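Local atomic coordinates of formimidoylglutamase (Bacillus subtilis, PDB entry 3M1R), a protein that catalyses the manganese-dependent hydrolysis of N-formimidoyl-L-glutamate to L-glutamate and formamide, a late step of histidine degradation. Residues G62-A67 and R303-V308; S131-T136 and E287-D292; S252-C257 and D299-A304. One frame throughout, in Å; residues are numbered along the deposited sequence.

Interaction 1 of 3, residues G62-A67 and R303-V308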
ATOM      1  N   GLY D  62      -9.791   0.409 -19.092  1.00 39.24           N
ATOM      2  CA  GLY D  62      -8.914   1.563 -19.023  1.00 28.18           C
ATOM      3  C   GLY D  62      -7.445   1.192 -18.792  1.00 31.28           C
ATOM      4  O   GLY D  62      -6.562   1.731 -19.462  1.00 30.94           O
ATOM      5  N   THR D  63      -7.178   0.268 -17.865  1.00 28.97           N
ATOM      6  CA  THR D  63      -5.800  -0.079 -17.525  1.00 28.75           C
ATOM      7  C   THR D  63      -5.168  -0.998 -18.548  1.00 32.57           C
ATOM      8  O   THR D  63      -3.983  -0.881 -18.813  1.00 29.98           O
ATOM      9  CB  THR D  63      -5.640  -0.666 -16.107  1.00 24.83           C
ATOM     10  OG1 THR D  63      -6.365  -1.907 -15.996  1.00 29.08           O
ATOM     11  CG2 THR D  63      -6.153   0.338 -15.078  1.00 27.01           C
ATOM     12  N   ILE D  64      -5.947  -1.907 -19.124  1.00 30.92           N
ATOM     13  CA  ILE D  64      -5.413  -2.724 -20.212  1.00 27.57           C
ATOM     14  C   ILE D  64      -5.092  -1.839 -21.422  1.00 31.07           C
ATOM     15  O   ILE D  64      -4.096  -2.055 -22.100  1.00 33.24           O
ATOM     16  CB  ILE D  64      -6.357  -3.874 -20.627  1.00 29.81           C
ATOM     17  CG1 ILE D  64      -6.569  -4.845 -19.445  1.00 30.93           C
ATOM     18  CG2 ILE D  64      -5.786  -4.617 -21.867  1.00 24.90           C
ATOM     19  CD1 ILE D  64      -7.728  -5.849 -19.628  1.00 27.69           C
ATOM     20  N   ARG D  65      -5.923  -0.840 -21.695  1.00 24.58           N
ATOM     21  CA  ARG D  65      -5.632   0.054 -22.842  1.00 27.48           C
ATOM     22  C   ARG D  65      -4.336   0.791 -22.582  1.00 26.42           C
ATOM     23  O   ARG D  65      -3.516   0.947 -23.466  1.00 33.60           O
ATOM     24  CB  ARG D  65      -6.744   1.085 -23.064  1.00 33.99           C
ATOM     25  CG  ARG D  65      -8.025   0.585 -23.771  1.00 34.01           C
ATOM     26  CD  ARG D  65      -9.001   1.757 -23.976  1.00 33.74           C
ATOM     27  NE  ARG D  65     -10.137   1.430 -24.833  1.00 39.64           N
ATOM     28  CZ  ARG D  65     -11.340   1.078 -24.384  1.00 41.71           C
ATOM     29  NH1 ARG D  65     -11.576   1.004 -23.078  1.00 34.18           N
ATOM     30  NH2 ARG D  65     -12.306   0.797 -25.244  1.00 41.64           N
ATOM     31  N   GLN D  66      -4.142   1.221 -21.341  1.00 33.48           N
ATOM     32  CA  GLN D  66      -2.977   1.996 -21.003  1.00 30.73           C
ATOM     33  C   GLN D  66      -1.726   1.140 -21.163  1.00 35.40           C
ATOM     34  O   GLN D  66      -0.725   1.607 -21.710  1.00 37.81           O
ATOM     35  CB  GLN D  66      -3.104   2.546 -19.587  1.00 37.61           C
ATOM     36  CG  GLN D  66      -2.515   3.928 -19.396  1.00 57.56           C
ATOM     37  CD  GLN D  66      -2.490   4.347 -17.929  1.00 73.87           C
ATOM     38  OE1 GLN D  66      -3.119   3.716 -17.078  1.00 78.63           O
ATOM     39  NE2 GLN D  66      -1.759   5.416 -17.630  1.00 78.20           N
ATOM     40  N   ALA D  67      -1.780  -0.111 -20.697  1.00 31.20           N
ATOM     41  CA  ALA D  67      -0.641  -1.023 -20.822  1.00 30.91           C
ATOM     42  C   ALA D  67      -0.368  -1.301 -22.298  1.00 31.63           C
ATOM     43  O   ALA D  67       0.787  -1.348 -22.734  1.00 31.00           O
ATOM     44  CB  ALA D  67      -0.890  -2.328 -20.090  1.00 25.53           C
ATOM     45  N   ARG D 303      -0.799  -5.582 -17.720  1.00 31.91           N
ATOM     46  CA  ARG D 303       0.283  -5.738 -18.714  1.00 33.05           C
ATOM     47  C   ARG D 303       0.222  -7.134 -19.346  1.00 34.51           C
ATOM     48  O   ARG D 303       0.351  -7.269 -20.566  1.00 33.22           O
ATOM     49  CB  ARG D 303       1.682  -5.490 -18.121  1.00 23.64           C
ATOM     50  CG  ARG D 303       1.988  -4.029 -17.780  1.00 31.72           C
ATOM     51  CD  ARG D 303       3.262  -3.862 -16.951  1.00 34.29           C
ATOM     52  NE  ARG D 303       3.471  -2.461 -16.588  1.00 42.06           N
ATOM     53  CZ  ARG D 303       4.459  -1.701 -17.063  1.00 47.41           C
ATOM     54  NH1 ARG D 303       4.563  -0.435 -16.701  1.00 51.27           N
ATOM     55  NH2 ARG D 303       5.361  -2.207 -17.891  1.00 39.07           N
ATOM     56  N   ALA D 304       0.040  -8.157 -18.505  1.00 25.44           N
ATOM     57  CA  ALA D 304      -0.128  -9.536 -18.968  1.00 28.24           C
ATOM     58  C   ALA D 304      -1.273  -9.628 -19.972  1.00 24.92           C
ATOM     59  O   ALA D 304      -1.159 -10.282 -21.011  1.00 26.95           O
ATOM     60  CB  ALA D 304      -0.393 -10.455 -17.803  1.00 27.41           C
ATOM     61  N   ALA D 305      -2.375  -8.958 -19.655  1.00 28.85           N
ATOM     62  CA  ALA D 305      -3.536  -8.911 -20.545  1.00 31.19           C
ATOM     63  C   ALA D 305      -3.196  -8.207 -21.873  1.00 34.82           C
ATOM     64  O   ALA D 305      -3.556  -8.681 -22.956  1.00 32.26           O
ATOM     65  CB  ALA D 305      -4.715  -8.222 -19.846  1.00 24.72           C
ATOM     66  N   ALA D 306      -2.498  -7.079 -21.789  1.00 34.37           N
ATOM     67  CA  ALA D 306      -2.092  -6.359 -22.994  1.00 30.75           C
ATOM     68  C   ALA D 306      -1.224  -7.254 -23.881  1.00 29.12           C
ATOM     69  O   ALA D 306      -1.355  -7.240 -25.092  1.00 29.33           O
ATOM     70  CB  ALA D 306      -1.364  -5.064 -22.633  1.00 19.81           C
ATOM     71  N   HIS D 307      -0.356  -8.058 -23.271  1.00 27.93           N
ATOM     72  CA  HIS D 307       0.476  -8.967 -24.049  1.00 30.28           C
ATOM     73  C   HIS D 307      -0.328 -10.087 -24.705  1.00 28.94           C
ATOM     74  O   HIS D 307       0.022 -10.555 -25.782  1.00 32.01           O
ATOM     75  CB  HIS D 307       1.639  -9.508 -23.221  1.00 28.60           C
ATOM     76  CG  HIS D 307       2.830  -8.601 -23.215  1.00 26.17           C
ATOM     77  ND1 HIS D 307       2.831  -7.368 -22.593  1.00 33.98           N
ATOM     78  CD2 HIS D 307       4.063  -8.742 -23.760  1.00 24.97           C
ATOM     79  CE1 HIS D 307       4.006  -6.790 -22.759  1.00 25.20           C
ATOM     80  NE2 HIS D 307       4.770  -7.605 -23.459  1.00 33.85           N
ATOM     81  N   VAL D 308      -1.411 -10.515 -24.058  1.00 32.61           N
ATOM     82  CA  VAL D 308      -2.333 -11.436 -24.709  1.00 33.51           C
ATOM     83  C   VAL D 308      -2.884 -10.800 -25.995  1.00 33.70           C
ATOM     84  O   VAL D 308      -3.074 -11.475 -27.000  1.00 36.96           O
ATOM     85  CB  VAL D 308      -3.511 -11.822 -23.792  1.00 31.84           C
ATOM     86  CG1 VAL D 308      -4.521 -12.633 -24.553  1.00 29.72           C
ATOM     87  CG2 VAL D 308      -3.020 -12.570 -22.546  1.00 29.30           C
TER
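Ala-67 and Ala-306 meet methyl to methyl, CB to CB at 3.8 Å, where helix 60-69 crosses helix 300-318 on one side of the arginase-family parallel sheet. The axes of the two short segments pass 8.1 Å apart at a crossing angle of -66°, and the alanines permit this close approach.

The apolar contacts fall into two patches. In the first, the methyl of Ala-67 rests against the backbone of the second helix, its CB 3.9 Å from CA of Arg-303, and CG of Arg-303 lies 4.1 Å from the same CB of Ala-67. In the second, the CG1 branch of Ile-64 reaches over Ala-305, with CD1 of Ile-64 3.8 Å from CB of Ala-305. CG2 of Ile-64, anti to the backbone N, faces the backbone N of Ala-306.

Polar groups work around this seam. ND1 of His-307 bonds to O of Arg-303 at 3.2 Å from above the carbonyl plane, and that oxygen also accepts the helical N-H of His-307. The extended Arg-303 carries its guanidinium away to Asp-299 and to the carbonyl of Ile-260 in a neighbouring subunit, while OG1 of Thr-63 bonds to OG of Ser-302.

The side chains that meet across the segments do so through aliphatic carbons, with some backbone atoms joining in, and the fit rests on shape: small methyls set the spacing, and the charged ends are engaged elsewhere.

Interaction 2 of 3, residues S131-T136 and E287-D292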
ATOM      1  N   SER D 131     -19.076 -12.439 -16.455  1.00 33.28           N
ATOM      2  CA  SER D 131     -20.484 -12.543 -16.851  1.00 32.36           C
ATOM      3  C   SER D 131     -20.743 -12.048 -18.278  1.00 33.35           C
ATOM      4  O   SER D 131     -21.746 -12.407 -18.869  1.00 41.54           O
ATOM      5  CB  SER D 131     -21.369 -11.765 -15.882  1.00 37.04           C
ATOM      6  OG  SER D 131     -21.270 -10.378 -16.130  1.00 40.86           O
ATOM      7  N   ILE D 132     -19.842 -11.223 -18.828  1.00 35.16           N
ATOM      8  CA  ILE D 132     -20.069 -10.636 -20.153  1.00 35.68           C
ATOM      9  C   ILE D 132     -20.013 -11.673 -21.264  1.00 42.79           C
ATOM     10  O   ILE D 132     -20.491 -11.421 -22.365  1.00 44.56           O
ATOM     11  CB  ILE D 132     -19.070  -9.479 -20.494  1.00 31.73           C
ATOM     12  CG1 ILE D 132     -17.697 -10.028 -20.895  1.00 30.61           C
ATOM     13  CG2 ILE D 132     -18.939  -8.510 -19.316  1.00 35.79           C
ATOM     14  CD1 ILE D 132     -16.752  -8.969 -21.494  1.00 29.28           C
ATOM     15  N   SER D 133     -19.428 -12.833 -20.976  1.00 42.32           N
ATOM     16  CA  SER D 133     -19.227 -13.860 -21.997  1.00 39.93           C
ATOM     17  C   SER D 133     -20.530 -14.408 -22.551  1.00 45.18           C
ATOM     18  O   SER D 133     -20.576 -14.941 -23.673  1.00 46.47           O
ATOM     19  CB  SER D 133     -18.356 -15.001 -21.467  1.00 40.63           C
ATOM     20  OG  SER D 133     -17.058 -14.531 -21.164  1.00 41.48           O
ATOM     21  N   TYR D 134     -21.601 -14.281 -21.781  1.00 46.65           N
ATOM     22  CA  TYR D 134     -22.887 -14.694 -22.303  1.00 47.44           C
ATOM     23  C   TYR D 134     -23.299 -13.794 -23.457  1.00 51.51           C
ATOM     24  O   TYR D 134     -23.606 -14.278 -24.546  1.00 55.89           O
ATOM     25  CB  TYR D 134     -23.966 -14.670 -21.233  1.00 48.51           C
ATOM     26  CG  TYR D 134     -25.344 -14.796 -21.817  1.00 49.57           C
ATOM     27  CD1 TYR D 134     -25.890 -16.046 -22.093  1.00 47.32           C
ATOM     28  CD2 TYR D 134     -26.106 -13.667 -22.097  1.00 53.10           C
ATOM     29  CE1 TYR D 134     -27.159 -16.169 -22.624  1.00 51.41           C
ATOM     30  CE2 TYR D 134     -27.390 -13.783 -22.634  1.00 54.30           C
ATOM     31  CZ  TYR D 134     -27.900 -15.036 -22.900  1.00 54.42           C
ATOM     32  OH  TYR D 134     -29.159 -15.161 -23.434  1.00 61.28           O
ATOM     33  N   SER D 135     -23.310 -12.483 -23.224  1.00 44.10           N
ATOM     34  CA  SER D 135     -23.767 -11.550 -24.256  1.00 50.33           C
ATOM     35  C   SER D 135     -22.842 -11.481 -25.491  1.00 44.90           C
ATOM     36  O   SER D 135     -23.312 -11.363 -26.619  1.00 48.41           O
ATOM     37  CB  SER D 135     -24.007 -10.153 -23.671  1.00 54.50           C
ATOM     38  OG  SER D 135     -25.051 -10.165 -22.707  1.00 58.67           O
ATOM     39  N   THR D 136     -21.533 -11.552 -25.283  1.00 41.45           N
ATOM     40  CA  THR D 136     -20.604 -11.406 -26.402  1.00 45.55           C
ATOM     41  C   THR D 136     -20.703 -12.600 -27.344  1.00 50.43           C
ATOM     42  O   THR D 136     -20.924 -12.438 -28.538  1.00 57.52           O
ATOM     43  CB  THR D 136     -19.166 -11.253 -25.914  1.00 37.72           C
ATOM     44  OG1 THR D 136     -18.916 -12.236 -24.908  1.00 40.44           O
ATOM     45  CG2 THR D 136     -18.971  -9.889 -25.321  1.00 38.56           C
ATOM     46  N   GLU D 287     -11.845 -12.204 -26.138  1.00 39.21           N
ATOM     47  CA  GLU D 287     -12.200 -11.367 -25.004  1.00 37.15           C
ATOM     48  C   GLU D 287     -11.284 -11.698 -23.841  1.00 38.02           C
ATOM     49  O   GLU D 287     -10.827 -12.823 -23.693  1.00 42.89           O
ATOM     50  CB  GLU D 287     -13.661 -11.585 -24.611  1.00 35.19           C
ATOM     51  CG  GLU D 287     -13.913 -12.960 -24.044  1.00 40.56           C
ATOM     52  CD  GLU D 287     -15.393 -13.222 -23.779  1.00 50.03           C
ATOM     53  OE1 GLU D 287     -16.234 -12.373 -24.145  1.00 47.52           O
ATOM     54  OE2 GLU D 287     -15.713 -14.285 -23.209  1.00 54.53           O
ATOM     55  N   ILE D 288     -11.007 -10.698 -23.022  1.00 38.08           N
ATOM     56  CA  ILE D 288     -10.243 -10.906 -21.809  1.00 43.07           C
ATOM     57  C   ILE D 288     -11.085 -10.480 -20.621  1.00 41.41           C
ATOM     58  O   ILE D 288     -11.612  -9.362 -20.588  1.00 41.34           O
ATOM     59  CB  ILE D 288      -8.961 -10.099 -21.849  1.00 41.17           C
ATOM     60  CG1 ILE D 288      -8.135 -10.549 -23.057  1.00 32.10           C
ATOM     61  CG2 ILE D 288      -8.185 -10.249 -20.527  1.00 28.24           C
ATOM     62  CD1 ILE D 288      -6.936  -9.689 -23.283  1.00 35.81           C
ATOM     63  N   VAL D 289     -11.245 -11.387 -19.667  1.00 31.75           N
ATOM     64  CA  VAL D 289     -12.042 -11.087 -18.497  1.00 36.29           C
ATOM     65  C   VAL D 289     -11.279 -11.333 -17.207  1.00 34.99           C
ATOM     66  O   VAL D 289     -10.218 -11.966 -17.196  1.00 33.13           O
ATOM     67  CB  VAL D 289     -13.370 -11.901 -18.470  1.00 30.28           C
ATOM     68  CG1 VAL D 289     -14.276 -11.484 -19.606  1.00 33.73           C
ATOM     69  CG2 VAL D 289     -13.087 -13.406 -18.520  1.00 32.71           C
ATOM     70  N   GLU D 290     -11.840 -10.779 -16.137  1.00 30.48           N
ATOM     71  CA  GLU D 290     -11.445 -11.046 -14.763  1.00 31.15           C
ATOM     72  C   GLU D 290     -10.137 -10.390 -14.336  1.00 32.97           C
ATOM     73  O   GLU D 290      -9.540 -10.768 -13.336  1.00 34.20           O
ATOM     74  CB  GLU D 290     -11.495 -12.553 -14.458  1.00 25.71           C
ATOM     75  CG  GLU D 290     -12.929 -13.110 -14.477  1.00 32.50           C
ATOM     76  CD  GLU D 290     -13.831 -12.583 -13.317  1.00 51.90           C
ATOM     77  OE1 GLU D 290     -14.968 -12.127 -13.576  1.00 48.54           O
ATOM     78  OE2 GLU D 290     -13.419 -12.644 -12.140  1.00 51.84           O
ATOM     79  N   VAL D 291      -9.715  -9.368 -15.068  1.00 31.43           N
ATOM     80  CA  VAL D 291      -8.646  -8.513 -14.568  1.00 29.94           C
ATOM     81  C   VAL D 291      -9.203  -7.480 -13.585  1.00 28.04           C
ATOM     82  O   VAL D 291     -10.147  -6.760 -13.902  1.00 32.47           O
ATOM     83  CB  VAL D 291      -7.922  -7.810 -15.717  1.00 31.19           C
ATOM     84  CG1 VAL D 291      -6.885  -6.817 -15.188  1.00 26.20           C
ATOM     85  CG2 VAL D 291      -7.276  -8.851 -16.619  1.00 27.91           C
ATOM     86  N   ASP D 292      -8.615  -7.391 -12.395  1.00 25.31           N
ATOM     87  CA  ASP D 292      -9.069  -6.394 -11.429  1.00 25.88           C
ATOM     88  C   ASP D 292      -7.909  -5.484 -10.993  1.00 24.65           C
ATOM     89  O   ASP D 292      -7.123  -5.816 -10.112  1.00 31.18           O
ATOM     90  CB  ASP D 292      -9.754  -7.070 -10.232  1.00 33.32           C
ATOM     91  CG  ASP D 292     -10.427  -6.064  -9.272  1.00 36.94           C
ATOM     92  OD1 ASP D 292     -10.141  -4.849  -9.360  1.00 37.82           O
ATOM     93  OD2 ASP D 292     -11.241  -6.508  -8.422  1.00 30.14           O
TER
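Glu-287, near the C-terminal end of strand 283-289, spreads its carboxylate between Ser-133 and Thr-136 at the start of helix 133-141, in the three-layer alpha/beta/alpha fold of the arginase family. CG of Glu-287 lies between the backbone N and the carbonyl carbon (chi1 68°), and the extended chain brings the carboxylate to the helix, where its two oxygens face different hydroxyls. OG of Ser-133 donates to OE2 at 2.5 Å, an unusually short separation whose exact length is doubtful; Ser-243 OG on the adjoining strand also bonds to this oxygen. OE1 lies within bonding distance of OG1 of Thr-136, at 2.8 Å, the two side chains crossing at a slant. Rotation of the buried carboxylate is probably restricted by these neighbours.

Beside this polar cluster, Ile-132 and Val-289 slide past one another in opposite directions, and the CG1 methyl of Val-289 packs on the CG1 branch of Ile-132. The contact lies next to the metal centre: Asn-130 and Asp-245, both ligands of calcium in the crystal, border Ser-133 and Val-289, respectively. Glu-290 OE1 accepts the backbone N-H of Asn-130. On the apolar side, CD1 of Ile-132 approaches CG1 of Val-289 to 4.0 Å.

Interaction 3 of 3, residues S252-C257 and D299-A304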
ATOM      1  N   SER D 252       0.948 -16.088  -8.889  1.00 29.42           N
ATOM      2  CA  SER D 252       2.222 -15.360  -8.961  1.00 31.05           C
ATOM      3  C   SER D 252       2.380 -14.559 -10.266  1.00 33.82           C
ATOM      4  O   SER D 252       3.132 -13.589 -10.301  1.00 36.07           O
ATOM      5  CB  SER D 252       3.425 -16.284  -8.709  1.00 32.89           C
ATOM      6  OG  SER D 252       3.524 -17.299  -9.701  1.00 41.77           O
ATOM      7  N   HIS D 253       1.654 -14.958 -11.317  1.00 27.39           N
ATOM      8  CA  HIS D 253       1.713 -14.293 -12.625  1.00 27.07           C
ATOM      9  C   HIS D 253       0.555 -13.321 -12.850  1.00 29.06           C
ATOM     10  O   HIS D 253       0.677 -12.389 -13.643  1.00 31.53           O
ATOM     11  CB  HIS D 253       1.742 -15.333 -13.774  1.00 28.84           C
ATOM     12  CG  HIS D 253       3.051 -16.034 -13.920  1.00 29.25           C
ATOM     13  ND1 HIS D 253       3.758 -16.077 -15.110  1.00 33.06           N
ATOM     14  CD2 HIS D 253       3.812 -16.700 -13.010  1.00 30.62           C
ATOM     15  CE1 HIS D 253       4.882 -16.748 -14.926  1.00 32.23           C
ATOM     16  NE2 HIS D 253       4.941 -17.132 -13.666  1.00 34.16           N
ATOM     17  N   ALA D 254      -0.565 -13.537 -12.163  1.00 31.11           N
ATOM     18  CA  ALA D 254      -1.702 -12.610 -12.230  1.00 31.06           C
ATOM     19  C   ALA D 254      -2.296 -12.338 -10.845  1.00 27.84           C
ATOM     20  O   ALA D 254      -3.362 -12.857 -10.524  1.00 29.37           O
ATOM     21  CB  ALA D 254      -2.784 -13.160 -13.167  1.00 31.67           C
ATOM     22  N   PRO D 255      -1.607 -11.528 -10.018  1.00 29.68           N
ATOM     23  CA  PRO D 255      -2.103 -11.276  -8.653  1.00 26.68           C
ATOM     24  C   PRO D 255      -3.360 -10.424  -8.668  1.00 31.58           C
ATOM     25  O   PRO D 255      -4.009 -10.299  -7.658  1.00 32.50           O
ATOM     26  CB  PRO D 255      -0.950 -10.488  -7.996  1.00 25.36           C
ATOM     27  CG  PRO D 255      -0.261  -9.809  -9.136  1.00 24.20           C
ATOM     28  CD  PRO D 255      -0.300 -10.879 -10.252  1.00 28.25           C
ATOM     29  N   GLY D 256      -3.689  -9.832  -9.811  1.00 34.73           N
ATOM     30  CA  GLY D 256      -4.833  -8.944  -9.886  1.00 29.86           C
ATOM     31  C   GLY D 256      -6.144  -9.560 -10.334  1.00 40.16           C
ATOM     32  O   GLY D 256      -7.017  -8.830 -10.792  1.00 45.46           O
ATOM     33  N   CYS D 257      -6.292 -10.882 -10.245  1.00 37.32           N
ATOM     34  CA  CYS D 257      -7.592 -11.502 -10.533  1.00 32.44           C
ATOM     35  C   CYS D 257      -8.353 -11.732  -9.228  1.00 38.28           C
ATOM     36  O   CYS D 257      -7.755 -12.117  -8.221  1.00 31.85           O
ATOM     37  CB  CYS D 257      -7.423 -12.840 -11.255  1.00 35.67           C
ATOM     38  SG  CYS D 257      -6.540 -12.732 -12.843  1.00 44.63           S
ATOM     39  N   ASP D 299       0.527  -2.702 -12.230  1.00 29.14           N
ATOM     40  CA  ASP D 299      -0.486  -3.112 -13.210  1.00 28.46           C
ATOM     41  C   ASP D 299      -0.063  -4.382 -13.956  1.00 27.37           C
ATOM     42  O   ASP D 299      -0.381  -4.554 -15.128  1.00 27.07           O
ATOM     43  CB  ASP D 299      -0.792  -1.987 -14.212  1.00 25.77           C
ATOM     44  CG  ASP D 299       0.424  -1.600 -15.075  1.00 38.02           C
ATOM     45  OD1 ASP D 299       1.571  -1.917 -14.691  1.00 44.92           O
ATOM     46  OD2 ASP D 299       0.235  -0.963 -16.141  1.00 39.38           O
HETATM   47  N   MSE D 300       0.635  -5.258 -13.246  1.00 27.24           N
HETATM   48  CA  MSE D 300       1.176  -6.498 -13.790  1.00 27.05           C
HETATM   49  C   MSE D 300       0.173  -7.289 -14.575  1.00 29.45           C
HETATM   50  O   MSE D 300       0.517  -7.865 -15.596  1.00 26.59           O
HETATM   51  CB  MSE D 300       1.638  -7.420 -12.676  1.00 29.76           C
HETATM   52  CG  MSE D 300       3.039  -7.143 -12.155  1.00 44.97           C
HETATM   53 SE   MSE D 300       3.424  -8.329 -10.630  0.72 40.42          SE
HETATM   54  CE  MSE D 300       3.183 -10.051 -11.530  1.00 23.54           C
ATOM     55  N   THR D 301      -1.049  -7.371 -14.057  1.00 23.10           N
ATOM     56  CA  THR D 301      -2.055  -8.224 -14.650  1.00 24.45           C
ATOM     57  C   THR D 301      -2.673  -7.549 -15.869  1.00 27.54           C
ATOM     58  O   THR D 301      -3.041  -8.216 -16.820  1.00 32.14           O
ATOM     59  CB  THR D 301      -3.128  -8.668 -13.619  1.00 26.19           C
ATOM     60  OG1 THR D 301      -2.477  -9.179 -12.440  1.00 28.68           O
ATOM     61  CG2 THR D 301      -3.985  -9.778 -14.223  1.00 24.98           C
ATOM     62  N   SER D 302      -2.748  -6.223 -15.855  1.00 25.50           N
ATOM     63  CA  SER D 302      -3.176  -5.495 -17.038  1.00 25.26           C
ATOM     64  C   SER D 302      -2.078  -5.573 -18.115  1.00 31.13           C
ATOM     65  O   SER D 302      -2.395  -5.642 -19.295  1.00 29.90           O
ATOM     66  CB  SER D 302      -3.551  -4.042 -16.701  1.00 28.15           C
ATOM     67  OG  SER D 302      -4.694  -3.994 -15.849  1.00 35.84           O
ATOM     68  N   ARG D 303      -0.799  -5.582 -17.720  1.00 31.91           N
ATOM     69  CA  ARG D 303       0.283  -5.738 -18.714  1.00 33.05           C
ATOM     70  C   ARG D 303       0.222  -7.134 -19.346  1.00 34.51           C
ATOM     71  O   ARG D 303       0.351  -7.269 -20.566  1.00 33.22           O
ATOM     72  CB  ARG D 303       1.682  -5.490 -18.121  1.00 23.64           C
ATOM     73  CG  ARG D 303       1.988  -4.029 -17.780  1.00 31.72           C
ATOM     74  CD  ARG D 303       3.262  -3.862 -16.951  1.00 34.29           C
ATOM     75  NE  ARG D 303       3.471  -2.461 -16.588  1.00 42.06           N
ATOM     76  CZ  ARG D 303       4.459  -1.701 -17.063  1.00 47.41           C
ATOM     77  NH1 ARG D 303       4.563  -0.435 -16.701  1.00 51.27           N
ATOM     78  NH2 ARG D 303       5.361  -2.207 -17.891  1.00 39.07           N
ATOM     79  N   ALA D 304       0.040  -8.157 -18.505  1.00 25.44           N
ATOM     80  CA  ALA D 304      -0.128  -9.536 -18.968  1.00 28.24           C
ATOM     81  C   ALA D 304      -1.273  -9.628 -19.972  1.00 24.92           C
ATOM     82  O   ALA D 304      -1.159 -10.282 -21.011  1.00 26.95           O
ATOM     83  CB  ALA D 304      -0.393 -10.455 -17.803  1.00 27.41           C
TER
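Thr-301 lies over the turn of residues 254-257, its hydroxyl lodged against the backbone of Ala-254, Pro-255 and Gly-256 and its methyl touching both Ala-254 and Cys-257. The N-H of Gly-256 donates to OG1 of Thr-301 at 3.0 Å with an angle of 144° at the hydrogen, and OG1 is also bonded to Asp-296. With OG1 anti to the carbonyl carbon (chi1 -50°), CG2 is anti to the backbone N and meets CB of Ala-254 at 3.7 Å and SG of Cys-257 at 4.1 Å. Gly-256 lies close against the hydroxyl, its CA 3.5 Å from OG1 of Thr-301.

Met-300, modelled as selenomethionine, supplies the second contact. Its chain bends at chi3 (59°), bringing CE to 3.8 Å from CD of Pro-255, and the two side chains cross at about a right angle; the same methyl sits 3.7 Å from the carbonyl oxygen of Ser-252. Further round the helix, Arg-303 NE is in a salt bridge with Asp-299 OD1 at 2.7 Å, the carboxylate oxygen lying at the edge of the guanidinium and in its plane.

The type I turn is held by the helix and also by Arg-298 of a neighbouring subunit, which bonds to the carbonyls of Pro-255 and Cys-257; the helix itself is bonded, at the carbonyl of Met-300, by Gln-251 of another subunit. Within the chain, the loop after strand 239-245, which carries the metal ligand Asp-247, is fastened to the first turn of helix 300-318, while helix 60-69 covers another side of that turn at Ser-302 and Arg-303.

Overall arrangement
From the N terminus, helix 60-69 opens the longest loop, which interaction 1 closes 236 residues later on helix 300-318. Nested inside it, interaction 2 joins the start of helix 133-141 to the end of strand 283-289. Interaction 3 begins between those two segments, in the loop after strand 239-245, and ends at the start of helix 300-318, so it crosses interaction 2 and shares Arg-303 and Ala-304 with interaction 1. Helix 300-318 thus gathers contacts from helix 60-69 and the 252-257 loop. Ile-288 and Val-291 pack against it, and Asp-292 N probably bonds to Gly-256 O, linking strand end, turn and helix.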